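Local coordinates for protein leucine aminopeptidase 1 (Caenorhabditis elegans, PDB 2HB6) that releases N-terminal amino acids, preferably leucine, from peptides as a two-metal M17 aminopeptidase and probably serves as a digestive enzyme, at residues A[255-260]-A[332-337]. The protein carries 1 engineered substitution. Sequence-based numbering, arbitrary orientation. Where two conformers were deposited one is given.
With NA (sodium ion), chain G; NA (sodium ion), chain F; SO4 (sulfate ion), chain C.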
loop_
_atom_site.group_PDB
_atom_site.type_symbol
_atom_site.label_atom_id
_atom_site.label_comp_id
_atom_site.label_asym_id
_atom_site.label_seq_id
_atom_site.Cartn_x
_atom_site.Cartn_y
_atom_site.Cartn_z
ATOM N N VAL A 255 -13.835 3.857 25.390
ATOM C CA VAL A 255 -14.419 5.169 25.056
ATOM C C VAL A 255 -13.759 5.774 23.802
ATOM O O VAL A 255 -14.378 6.541 23.070
ATOM C CB VAL A 255 -14.360 6.159 26.259
ATOM C CG1 VAL A 255 -15.160 5.590 27.440
ATOM C CG2 VAL A 255 -12.909 6.440 26.692
ATOM N N TYR A 256 -12.505 5.391 23.566
ATOM C CA TYR A 256 -11.833 5.646 22.296
ATOM C C TYR A 256 -10.704 4.648 22.093
ATOM O O TYR A 256 -9.954 4.370 23.020
ATOM C CB TYR A 256 -11.220 7.056 22.271
ATOM C CG TYR A 256 -10.937 7.487 20.858
ATOM C CD1 TYR A 256 -11.947 8.058 20.078
ATOM C CD2 TYR A 256 -9.689 7.282 20.281
ATOM C CE1 TYR A 256 -11.721 8.425 18.778
ATOM C CE2 TYR A 256 -9.441 7.668 18.971
ATOM C CZ TYR A 256 -10.459 8.238 18.237
ATOM O OH TYR A 256 -10.232 8.622 16.953
ATOM N N ASP A 257 -10.579 4.139 20.872
ATOM C CA ASP A 257 -9.466 3.270 20.506
ATOM C C ASP A 257 -8.616 3.907 19.393
ATOM O O ASP A 257 -9.046 3.951 18.243
ATOM C CB ASP A 257 -10.033 1.954 19.990
ATOM C CG ASP A 257 -8.992 0.860 19.908
ATOM O OD1 ASP A 257 -7.837 1.029 20.353
ATOM O OD2 ASP A 257 -9.369 -0.213 19.399
ATOM N N THR A 258 -7.419 4.381 19.738
ATOM C CA THR A 258 -6.474 4.875 18.720
ATOM C C THR A 258 -5.802 3.694 18.005
ATOM O O THR A 258 -5.133 3.879 16.998
ATOM C CB THR A 258 -5.338 5.686 19.342
ATOM O OG1 THR A 258 -4.585 4.833 20.211
ATOM C CG2 THR A 258 -5.872 6.911 20.126
ATOM N N GLY A 259 -5.982 2.493 18.558
ATOM C CA GLY A 259 -5.259 1.301 18.139
ATOM C C GLY A 259 -4.094 1.037 19.080
ATOM O O GLY A 259 -3.526 -0.057 19.083
ATOM N N GLY A 260 -3.734 2.043 19.879
ATOM C CA GLY A 260 -2.564 1.950 20.747
ATOM C C GLY A 260 -1.306 2.161 19.927
ATOM O O GLY A 260 -1.363 2.778 18.861
ATOM N N ASN A 332 -0.619 -7.449 19.471
ATOM C CA ASN A 332 -1.490 -6.536 18.735
ATOM C C ASN A 332 -2.219 -5.584 19.701
ATOM O O ASN A 332 -3.202 -5.957 20.335
ATOM C CB ASN A 332 -2.498 -7.342 17.898
ATOM C CG ASN A 332 -3.351 -6.464 16.958
ATOM O OD1 ASN A 332 -3.297 -5.236 17.005
ATOM N ND2 ASN A 332 -4.134 -7.109 16.098
ATOM N N THR A 333 -1.756 -4.340 19.789
ATOM C CA THR A 333 -2.389 -3.375 20.686
ATOM C C THR A 333 -3.760 -2.886 20.190
ATOM O O THR A 333 -4.546 -2.342 20.969
ATOM C CB THR A 333 -1.491 -2.152 20.948
ATOM O OG1 THR A 333 -1.295 -1.453 19.720
ATOM C CG2 THR A 333 -0.140 -2.580 21.533
ATOM N N ASP A 334 -4.037 -3.080 18.903
ATOM C CA ASP A 334 -5.374 -2.858 18.345
ATOM C C ASP A 334 -6.331 -4.045 18.576
ATOM O O ASP A 334 -7.462 -4.054 18.084
ATOM C CB ASP A 334 -5.276 -2.534 16.853
ATOM C CG ASP A 334 -6.514 -1.817 16.323
ATOM O OD1 ASP A 334 -7.300 -1.282 17.138
ATOM O OD2 ASP A 334 -6.722 -1.819 15.095
ATOM N N ALA A 335 -5.899 -5.034 19.342
ATOM C CA ALA A 335 -6.790 -6.115 19.740
ATOM C C ALA A 335 -6.945 -6.122 21.256
ATOM O O ALA A 335 -6.792 -7.157 21.910
ATOM C CB ALA A 335 -6.261 -7.447 19.227
ATOM N N GLU A 336 -7.255 -4.949 21.813
ATOM C CA GLU A 336 -7.221 -4.672 23.259
ATOM C C GLU A 336 -8.566 -4.891 23.947
ATOM O O GLU A 336 -8.633 -5.158 25.146
ATOM C CB GLU A 336 -6.778 -3.218 23.490
ATOM C CG GLU A 336 -7.909 -2.163 23.438
ATOM C CD GLU A 336 -8.549 -2.024 22.070
ATOM O OE1 GLU A 336 -9.769 -1.705 22.004
ATOM O OE2 GLU A 336 -7.860 -2.255 21.046
ATOM N N GLY A 337 -9.645 -4.736 23.176
ATOM C CA GLY A 337 -10.984 -4.895 23.683
ATOM C C GLY A 337 -11.207 -6.269 24.277
ATOM O O GLY A 337 -11.821 -6.415 25.326
HETATM NA NA NA G . -9.435 -2.396 18.803
HETATM NA NA NA F . -11.486 -1.654 20.500
HETATM S S SO4 C . -10.809 -5.873 20.162
HETATM O O1 SO4 C . -12.150 -5.638 20.676
HETATM O O2 SO4 C . -10.103 -6.900 20.909
HETATM O O3 SO4 C . -10.853 -6.402 18.793
HETATM O O4 SO4 C . -10.111 -4.614 20.237
HETATM O O HOH W 1 -10.631 -3.420 16.318
#
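Asp257 and Glu336 reach in from opposite directions and share two metal ions, here modelled as sodium; their carboxylate planes stand 65° apart. Asp257 OD2 bridges both, at 2.3 Å from sodium G and 2.8 Å from sodium F. In the conformer described, Glu336 spans the same pair with separate oxygens, OE2 lying 2.7 Å from sodium G and OE1 2.3 Å from sodium F; a second conformer was deposited, so this bridge is less certain. Asp334 OD1 lies 2.9 Å from sodium G, which also binds the backbone O of Asp334, a sulfate oxygen and a water. Lys252 and Asp275 complete the site of sodium F. These ligands match the zinc sites expected by similarity, so the pair probably marks the dinuclear catalytic centre of the M17 family.

Asp257 swings its carboxylate away from its own backbone N (chi1 -166°), which carries OD2 to the metals, while OD1 accepts Gly259 N from above the carboxylate plane in an Asx turn and is also bonded by Asn307. Asp334 OD1 receives a hydrogen bond from Lys264, predicted to be catalytic. Away from the metals, Thr333 OG1 donates to Gly259 O in the carbonyl plane at 2.7 Å. A valine here would probably leave Gly259 O without this donor, the loops then joined mainly through the metals. A type I turn from Asn332 to Ala335 centres on Thr333 and Asp334.

Strand 256-257 pairs in parallel with strand 297-307 and ends at Asp257, whereas Asp334 and Glu336 lie between strand 327-329 and helix 337-350, whose first residue, Gly337, donates its backbone N-H to sulfate O4, the oxygen bound to sodium G.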